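Local coordinates for fructooligosaccharide ABC transporter substrate-binding protein FusA (Streptococcus pneumoniae, PDB 5G5Y) that captures short- and long-chain fructooligosaccharides, with a preference for tetrasaccharides and larger, and delivers them to the FusBC-MsmK ABC transporter for import, at residues G66-D69 and V70-M73; A111-G114 and H115-F119; F426-Q429 and E430-D433. All blocks are in the same frame, centred on the assembly; numbering follows the deposited sequence.

Contact 1. Residues G66-D69 and V70-M73; sequences GASD and VDLM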
ATOM      1  N   GLY A  66      -3.778 -13.920   4.886  1.00 28.89           N
ATOM      2  CA  GLY A  66      -3.124 -12.677   5.383  1.00 29.52           C
ATOM      3  C   GLY A  66      -2.254 -12.689   6.658  1.00 28.52           C
ATOM      4  O   GLY A  66      -2.169 -11.681   7.342  1.00 31.98           O
ATOM      5  N   ALA A  67      -1.573 -13.778   6.974  1.00 25.27           N
ATOM      6  CA  ALA A  67      -0.790 -13.836   8.218  1.00 25.89           C
ATOM      7  C   ALA A  67       0.475 -12.976   8.183  1.00 27.28           C
ATOM      8  O   ALA A  67       1.008 -12.728   7.111  1.00 24.40           O
ATOM      9  CB  ALA A  67      -0.390 -15.246   8.494  1.00 26.23           C
ATOM     10  N   SER A  68       0.951 -12.566   9.360  1.00 24.69           N
ATOM     11  CA  SER A  68       2.227 -11.867   9.498  1.00 26.25           C
ATOM     12  C   SER A  68       3.427 -12.840   9.332  1.00 23.58           C
ATOM     13  O   SER A  68       3.284 -14.071   9.445  1.00 21.85           O
ATOM     14  CB  SER A  68       2.307 -11.181  10.862  1.00 25.82           C
ATOM     15  OG  SER A  68       2.536 -12.155  11.872  1.00 26.76           O
ATOM     16  N   ASP A  69       4.605 -12.275   9.076  1.00 21.67           N
ATOM     17  CA  ASP A  69       5.842 -13.048   8.975  1.00 22.16           C
ATOM     18  C   ASP A  69       6.145 -13.823  10.258  1.00 21.82           C
ATOM     19  O   ASP A  69       6.540 -14.985  10.207  1.00 21.43           O
ATOM     20  CB  ASP A  69       7.005 -12.148   8.580  1.00 22.84           C
ATOM     21  CG  ASP A  69       6.885 -11.654   7.146  1.00 25.44           C
ATOM     22  OD1 ASP A  69       6.050 -12.211   6.362  1.00 25.54           O
ATOM     23  OD2 ASP A  69       7.606 -10.703   6.783  1.00 25.52           O
ATOM     24  N   VAL A  70       5.890 -13.172  11.383  1.00 23.21           N
ATOM     25  CA  VAL A  70       5.999 -13.800  12.712  1.00 26.93           C
ATOM     26  C   VAL A  70       5.139 -15.057  12.799  1.00 25.73           C
ATOM     27  O   VAL A  70       5.634 -16.084  13.229  1.00 25.00           O
ATOM     28  CB  VAL A  70       5.624 -12.802  13.829  1.00 28.10           C
ATOM     29  CG1 VAL A  70       5.331 -13.511  15.145  1.00 31.69           C
ATOM     30  CG2 VAL A  70       6.773 -11.843  14.033  1.00 28.79           C
ATOM     31  N   ASP A  71       3.872 -14.942  12.383  1.00 26.78           N
ATOM     32  CA  ASP A  71       2.902 -16.062  12.356  1.00 27.48           C
ATOM     33  C   ASP A  71       3.414 -17.173  11.467  1.00 24.55           C
ATOM     34  O   ASP A  71       3.425 -18.332  11.880  1.00 25.07           O
ATOM     35  CB  ASP A  71       1.512 -15.656  11.801  1.00 29.26           C
ATOM     36  CG  ASP A  71       0.705 -14.755  12.706  1.00 33.49           C
ATOM     37  OD1 ASP A  71       0.845 -14.799  13.935  1.00 35.50           O
ATOM     38  OD2 ASP A  71      -0.130 -13.988  12.151  1.00 39.40           O
ATOM     39  N   LEU A  72       3.819 -16.853  10.231  1.00 22.93           N
ATOM     40  CA  LEU A  72       4.309 -17.904   9.306  1.00 22.42           C
ATOM     41  C   LEU A  72       5.462 -18.691   9.903  1.00 23.12           C
ATOM     42  O   LEU A  72       5.464 -19.919   9.846  1.00 23.60           O
ATOM     43  CB  LEU A  72       4.777 -17.340   7.937  1.00 22.82           C
ATOM     44  CG  LEU A  72       3.661 -16.832   7.019  1.00 22.75           C
ATOM     45  CD1 LEU A  72       4.292 -16.174   5.766  1.00 21.05           C
ATOM     46  CD2 LEU A  72       2.683 -17.940   6.640  1.00 21.95           C
ATOM     47  N   MET A  73       6.423 -17.971  10.487  1.00 25.50           N
ATOM     48  CA  MET A  73       7.584 -18.583  11.146  1.00 28.72           C
ATOM     49  C   MET A  73       7.204 -19.494  12.306  1.00 26.35           C
ATOM     50  O   MET A  73       7.741 -20.588  12.432  1.00 27.09           O
ATOM     51  CB  MET A  73       8.558 -17.513  11.665  1.00 33.11           C
ATOM     52  CG  MET A  73       9.415 -16.845  10.602  1.00 41.91           C
ATOM     53  SD  MET A  73       9.974 -17.927   9.262  1.00 50.81           S
ATOM     54  CE  MET A  73      11.405 -16.917   8.842  1.00 48.61           C
TER

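Contact 2. Residues A111-G114 and H115-F119; sequences APDG and HIYSF. With ZN (zinc ion), chain K.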
ATOM      1  N   ALA A 111      11.838 -17.850   2.726  1.00 18.75           N
ATOM      2  CA  ALA A 111      12.275 -17.568   4.099  1.00 19.19           C
ATOM      3  C   ALA A 111      13.798 -17.648   4.198  1.00 20.83           C
ATOM      4  O   ALA A 111      14.432 -18.236   3.325  1.00 19.53           O
ATOM      5  CB  ALA A 111      11.607 -18.516   5.052  1.00 20.30           C
ATOM      6  N   PRO A 112      14.406 -17.036   5.227  1.00 24.25           N
ATOM      7  CA  PRO A 112      15.866 -17.183   5.224  1.00 26.43           C
ATOM      8  C   PRO A 112      16.362 -18.645   5.383  1.00 24.90           C
ATOM      9  O   PRO A 112      17.462 -18.904   4.990  1.00 28.23           O
ATOM     10  CB  PRO A 112      16.327 -16.282   6.382  1.00 29.27           C
ATOM     11  CG  PRO A 112      15.157 -15.400   6.685  1.00 28.12           C
ATOM     12  CD  PRO A 112      13.943 -16.214   6.360  1.00 26.47           C
ATOM     13  N   ASP A 113      15.549 -19.587   5.853  1.00 25.01           N
ATOM     14  CA  ASP A 113      15.948 -21.019   5.862  1.00 24.51           C
ATOM     15  C   ASP A 113      15.983 -21.668   4.449  1.00 24.21           C
ATOM     16  O   ASP A 113      16.347 -22.835   4.319  1.00 21.83           O
ATOM     17  CB  ASP A 113      15.104 -21.856   6.868  1.00 25.88           C
ATOM     18  CG  ASP A 113      13.613 -22.063   6.425  1.00 27.79           C
ATOM     19  OD1 ASP A 113      13.236 -21.547   5.349  1.00 24.66           O
ATOM     20  OD2 ASP A 113      12.811 -22.738   7.152  1.00 27.27           O
ATOM     21  N   GLY A 114      15.606 -20.922   3.398  1.00 22.07           N
ATOM     22  CA  GLY A 114      15.550 -21.462   2.058  1.00 21.35           C
ATOM     23  C   GLY A 114      14.211 -22.058   1.637  1.00 19.93           C
ATOM     24  O   GLY A 114      14.054 -22.368   0.488  1.00 20.55           O
ATOM     25  N   HIS A 115      13.223 -22.145   2.531  1.00 19.75           N
ATOM     26  CA  HIS A 115      11.898 -22.661   2.180  1.00 19.83           C
ATOM     27  C   HIS A 115      10.890 -21.570   1.777  1.00 17.66           C
ATOM     28  O   HIS A 115      11.023 -20.404   2.158  1.00 15.12           O
ATOM     29  CB  HIS A 115      11.333 -23.450   3.347  1.00 22.02           C
ATOM     30  CG  HIS A 115      12.087 -24.696   3.616  1.00 24.71           C
ATOM     31  ND1 HIS A 115      12.183 -25.697   2.675  1.00 27.84           N
ATOM     32  CD2 HIS A 115      12.813 -25.104   4.684  1.00 26.71           C
ATOM     33  CE1 HIS A 115      12.925 -26.677   3.150  1.00 30.50           C
ATOM     34  NE2 HIS A 115      13.325 -26.338   4.358  1.00 28.68           N
ATOM     35  N   ILE A 116       9.871 -21.977   1.020  1.00 16.27           N
ATOM     36  CA  ILE A 116       8.703 -21.110   0.768  1.00 16.12           C
ATOM     37  C   ILE A 116       7.556 -21.715   1.572  1.00 16.70           C
ATOM     38  O   ILE A 116       7.341 -22.940   1.499  1.00 17.36           O
ATOM     39  CB  ILE A 116       8.386 -21.039  -0.740  1.00 16.75           C
ATOM     40  CG1 ILE A 116       9.560 -20.387  -1.468  1.00 16.22           C
ATOM     41  CG2 ILE A 116       7.094 -20.275  -1.007  1.00 15.58           C
ATOM     42  CD1 ILE A 116       9.486 -20.479  -2.974  1.00 16.86           C
ATOM     43  N   TYR A 117       6.860 -20.891   2.370  1.00 15.88           N
ATOM     44  CA  TYR A 117       5.778 -21.365   3.241  1.00 16.52           C
ATOM     45  C   TYR A 117       4.381 -20.903   2.868  1.00 15.96           C
ATOM     46  O   TYR A 117       3.431 -21.286   3.532  1.00 15.79           O
ATOM     47  CB  TYR A 117       6.065 -20.948   4.685  1.00 18.65           C
ATOM     48  CG  TYR A 117       7.294 -21.614   5.249  1.00 21.14           C
ATOM     49  CD1 TYR A 117       7.285 -22.971   5.556  1.00 24.02           C
ATOM     50  CD2 TYR A 117       8.464 -20.903   5.477  1.00 25.61           C
ATOM     51  CE1 TYR A 117       8.402 -23.603   6.090  1.00 25.97           C
ATOM     52  CE2 TYR A 117       9.594 -21.531   6.036  1.00 25.86           C
ATOM     53  CZ  TYR A 117       9.548 -22.882   6.336  1.00 27.03           C
ATOM     54  OH  TYR A 117      10.672 -23.546   6.841  1.00 28.99           O
ATOM     55  N   SER A 118       4.245 -20.068   1.840  1.00 14.36           N
ATOM     56  CA  SER A 118       2.958 -19.472   1.549  1.00 14.11           C
ATOM     57  C   SER A 118       2.906 -19.024   0.118  1.00 13.68           C
ATOM     58  O   SER A 118       3.944 -18.877  -0.524  1.00 13.78           O
ATOM     59  CB  SER A 118       2.649 -18.293   2.508  1.00 14.67           C
ATOM     60  OG  SER A 118       3.520 -17.207   2.343  1.00 15.57           O
ATOM     61  N   PHE A 119       1.702 -18.813  -0.379  1.00 12.75           N
ATOM     62  CA  PHE A 119       1.507 -18.337  -1.738  1.00 12.83           C
ATOM     63  C   PHE A 119       0.998 -16.890  -1.721  1.00 12.99           C
ATOM     64  O   PHE A 119       0.040 -16.581  -1.010  1.00 12.69           O
ATOM     65  CB  PHE A 119       0.503 -19.224  -2.457  1.00 13.22           C
ATOM     66  CG  PHE A 119       0.940 -20.656  -2.567  1.00 13.03           C
ATOM     67  CD1 PHE A 119       1.737 -21.064  -3.624  1.00 13.93           C
ATOM     68  CD2 PHE A 119       0.565 -21.596  -1.633  1.00 13.96           C
ATOM     69  CE1 PHE A 119       2.156 -22.386  -3.746  1.00 14.42           C
ATOM     70  CE2 PHE A 119       0.969 -22.939  -1.762  1.00 14.50           C
ATOM     71  CZ  PHE A 119       1.757 -23.323  -2.815  1.00 14.28           C
TER
HETATM   72 ZN    ZN K1544      14.824 -27.124   5.968  1.00 52.03          ZN
HETATM   73  O   HOH W   1      16.406 -25.183   6.288  1.00 43.11           O
HETATM   74  O   HOH W   2      13.706 -28.804   5.615  1.00 45.35           O
HETATM   75  O   HOH W   3      15.910 -27.048   4.736  1.00 33.13           O

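Contact 3. Residues F426-Q429 and E430-D433; sequences FMTQ and EDLD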
ATOM      1  N   PHE A 426      11.694 -11.190   3.660  1.00 19.05           N
ATOM      2  CA  PHE A 426      11.289 -12.083   4.716  1.00 18.74           C
ATOM      3  C   PHE A 426      12.463 -12.310   5.700  1.00 18.31           C
ATOM      4  O   PHE A 426      13.428 -12.963   5.370  1.00 18.41           O
ATOM      5  CB  PHE A 426      10.900 -13.440   4.061  1.00 19.83           C
ATOM      6  CG  PHE A 426      10.043 -14.329   4.894  1.00 20.32           C
ATOM      7  CD1 PHE A 426       9.857 -14.155   6.248  1.00 22.30           C
ATOM      8  CD2 PHE A 426       9.409 -15.422   4.273  1.00 21.99           C
ATOM      9  CE1 PHE A 426       9.026 -15.008   6.974  1.00 24.96           C
ATOM     10  CE2 PHE A 426       8.593 -16.273   4.990  1.00 21.92           C
ATOM     11  CZ  PHE A 426       8.395 -16.077   6.331  1.00 22.80           C
ATOM     12  N   MET A 427      12.360 -11.791   6.911  1.00 17.90           N
ATOM     13  CA  MET A 427      13.452 -11.820   7.871  1.00 17.87           C
ATOM     14  C   MET A 427      13.326 -13.036   8.817  1.00 19.02           C
ATOM     15  O   MET A 427      12.260 -13.632   8.969  1.00 19.22           O
ATOM     16  CB  MET A 427      13.465 -10.525   8.707  1.00 17.25           C
ATOM     17  CG  MET A 427      13.788  -9.262   7.913  1.00 17.48           C
ATOM     18  SD  MET A 427      14.018  -7.844   9.001  1.00 18.89           S
ATOM     19  CE  MET A 427      14.382  -6.518   7.845  1.00 24.01           C
ATOM     20  N   THR A 428      14.422 -13.364   9.479  1.00 19.10           N
ATOM     21  CA  THR A 428      14.360 -14.372  10.532  1.00 19.78           C
ATOM     22  C   THR A 428      13.493 -13.914  11.683  1.00 22.10           C
ATOM     23  O   THR A 428      13.240 -12.696  11.886  1.00 19.08           O
ATOM     24  CB  THR A 428      15.736 -14.709  11.099  1.00 19.64           C
ATOM     25  OG1 THR A 428      16.324 -13.536  11.688  1.00 19.62           O
ATOM     26  CG2 THR A 428      16.619 -15.284  10.037  1.00 20.83           C
ATOM     27  N   GLN A 429      13.081 -14.891  12.502  1.00 23.66           N
ATOM     28  CA  GLN A 429      12.262 -14.572  13.682  1.00 25.54           C
ATOM     29  C   GLN A 429      13.000 -13.602  14.611  1.00 22.94           C
ATOM     30  O   GLN A 429      12.428 -12.623  15.063  1.00 21.66           O
ATOM     31  CB  GLN A 429      11.838 -15.872  14.422  1.00 32.02           C
ATOM     32  CG  GLN A 429      10.627 -15.721  15.347  1.00 37.92           C
ATOM     33  CD  GLN A 429       9.652 -16.922  15.287  1.00 46.74           C
ATOM     34  OE1 GLN A 429      10.057 -18.085  15.135  1.00 43.07           O
ATOM     35  NE2 GLN A 429       8.353 -16.626  15.371  1.00 49.21           N
ATOM     36  N   GLU A 430      14.281 -13.860  14.856  1.00 21.33           N
ATOM     37  CA  GLU A 430      15.105 -13.024  15.715  1.00 24.31           C
ATOM     38  C   GLU A 430      15.185 -11.575  15.223  1.00 22.28           C
ATOM     39  O   GLU A 430      15.076 -10.623  16.001  1.00 20.86           O
ATOM     40  CB  GLU A 430      16.515 -13.597  15.780  1.00 30.67           C
ATOM     41  CG  GLU A 430      17.424 -12.896  16.771  1.00 38.34           C
ATOM     42  CD  GLU A 430      18.894 -13.274  16.611  1.00 46.36           C
ATOM     43  OE1 GLU A 430      19.268 -13.922  15.600  1.00 53.64           O
ATOM     44  OE2 GLU A 430      19.684 -12.904  17.508  1.00 53.15           O
ATOM     45  N   ASP A 431      15.417 -11.427  13.936  1.00 19.06           N
ATOM     46  CA  ASP A 431      15.446 -10.092  13.332  1.00 19.08           C
ATOM     47  C   ASP A 431      14.087  -9.418  13.347  1.00 18.21           C
ATOM     48  O   ASP A 431      14.001  -8.224  13.676  1.00 18.39           O
ATOM     49  CB  ASP A 431      16.075 -10.115  11.943  1.00 18.29           C
ATOM     50  CG  ASP A 431      17.598 -10.339  11.994  1.00 19.61           C
ATOM     51  OD1 ASP A 431      18.224  -9.986  13.015  1.00 22.08           O
ATOM     52  OD2 ASP A 431      18.185 -10.862  11.030  1.00 20.00           O
ATOM     53  N   LEU A 432      13.038 -10.172  13.067  1.00 17.73           N
ATOM     54  CA  LEU A 432      11.668  -9.638  13.133  1.00 19.48           C
ATOM     55  C   LEU A 432      11.373  -9.031  14.491  1.00 20.81           C
ATOM     56  O   LEU A 432      10.893  -7.890  14.586  1.00 19.56           O
ATOM     57  CB  LEU A 432      10.629 -10.695  12.766  1.00 20.75           C
ATOM     58  CG  LEU A 432      10.469 -11.004  11.287  1.00 22.44           C
ATOM     59  CD1 LEU A 432       9.722 -12.308  11.054  1.00 24.30           C
ATOM     60  CD2 LEU A 432       9.717  -9.868  10.622  1.00 24.74           C
ATOM     61  N   ASP A 433      11.720  -9.769  15.548  1.00 22.40           N
ATOM     62  CA  ASP A 433      11.521  -9.306  16.917  1.00 22.02           C
ATOM     63  C   ASP A 433      12.399  -8.095  17.269  1.00 20.92           C
ATOM     64  O   ASP A 433      11.948  -7.198  17.947  1.00 19.34           O
ATOM     65  CB  ASP A 433      11.775 -10.441  17.929  1.00 24.75           C
ATOM     66  CG  ASP A 433      10.758 -11.587  17.813  1.00 28.62           C
ATOM     67  OD1 ASP A 433       9.675 -11.450  17.165  1.00 28.89           O
ATOM     68  OD2 ASP A 433      11.067 -12.644  18.396  1.00 30.90           O
TER
HETATM   69  O   HOH W   4      18.926 -13.906  12.460  1.00 29.41           O

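Contact 1. Residues G66-D69 and V70-M73
Ser68 and Asp71 grip each other at the N-terminus of helix 69-77, a worked example of how side chains replace the backbone partners that a first helical turn lacks. Asp71 can be followed outward. Its CB lies 3.8 Å from the methyl CB of Ala67 and also passes close to the carbonyl oxygen of Ser68. A chi1 of -70° sets CG beside the backbone N of Asp71 and turns the carboxylate toward the start of the helix, with CG 3.3 Å from Ser68 OG. OD1 lies farther off, 3.8 Å from Ser68 OG, while OD2 reaches back to the backbone: Ser68 N donates to Asp71 OD2 over 3.3 Å, a weak bond. The reciprocal bond is straighter, Asp71 N giving its hydrogen to Ser68 OG at 3.1 Å and 164°. Together the two bonds make a capping box with Ser68 as N-cap. Regular helical bonding follows at once, with Leu72 N to Ser68 O at 2.9 Å and Met73 N to Asp69 O at 3.0 Å. The Asp69 carboxylate forms a salt bridge with Arg307, which shares its charge. It is therefore mainly Asp71 whose negative charge probably steadies the positive end of the helix dipole.

Contact 2. Residues A111-G114 and H115-F119
Asp113 reaches forward from a type I turn, Ala111 to Gly114, and offers its two carboxylate oxygens to His115 and Tyr117. Among the hydrogen bonds, His115 N donates to Asp113 OD1 at 2.9 Å from above the carboxylate plane, an Asx turn; a chi1 of 71°, with CG between the backbone N and carbonyl carbon of Asp113, brings the carboxylate there. Tyr117 OH donates to Asp113 OD2, which lies at the edge of the Tyr117 ring and in its plane; the modelled 2.3 Å is very short and its exact value doubtful. Gly114 N to Ala111 O and Ala111 N to His115 O, at 2.7 Å, close the loop as in a type I turn with a G1 bulge. His115 NE2 binds a zinc ion at 2.3 Å, beside three modelled waters, one implausibly close and so doubtful. The imidazole stands 88° from the Asp113 carboxylate plane, and its ND1 is hydrogen-bonded to Glu85, which helps fix the ring's rotation. Between the two segments, Ala111 CB packs against the edge of Tyr117, 3.8 Å from CE2. The loop joins helix 104-109 to strand 121-123; Ala111 and Tyr117 face helix 69-77, Ile116 packs on helix 85-91, and Phe119 lies against Ile312 of strand 310-312.

Contact 3. Residues F426-Q429 and E430-D433
A chi1 of 61° swings Thr428 OG1 between its own backbone N and carbonyl carbon, where it faces the first turn of helix 429-455 and accepts a hydrogen bond from Asp431 N over 3.2 Å at 161°. A chi1 of -72° lays the Asp431 carboxylate beside the Asp431 backbone N, near the same hydroxyl. A water, hydrogen-bonded to Thr428 OG1 at 2.7 Å, also donates to Glu430 OE1 and ties the cap to the extended glutamate. The Asp431 carboxylate is turned to helix 475-492, where OD2 has Tyr485 OH and Lys484 NZ as partners, while OD1 pairs with Lys434. Tyr485 OH bonds Thr428 N too, and thus spans the N-cap residue and its third successor. Beneath the cap, Leu432 CG packs 4.0 Å from Met427 CB, and Leu432 CD1 covers Met427 O, a buried carbonyl oxygen for which the model holds no hydrogen-bonding partner. Helical bonding then begins with Leu432 N to Thr428 O at 2.8 Å, followed by Asp433 N to Gln429 O. Met427 before the cap and Leu432 at the end of the first turn form a hydrophobic staple, beside a threonine N-cap.

Along the chain the three contacts come in series, 66-73, then 111-119, then 426-433, yet they gather on one side of the chain's centre: the centre of contact 1 lies 11 Å from each of the others, and contacts 2 and 3 are 13 Å apart. Met73 of contact 1 joins all three, its CE packing 3.6 Å from Pro112 CD and 3.6 Å from Phe426 CE1. Pro112 in turn rests on the backbone of 426-428, and Leu432 CD1 meets Asp69 CB. Two capped helix starts, those of 69-77 and 429-455, thus pack together beside the zinc-bearing loop, in a cluster whose Ala67 side chain is about 9 Å from that of Lys309, a substrate-binding residue.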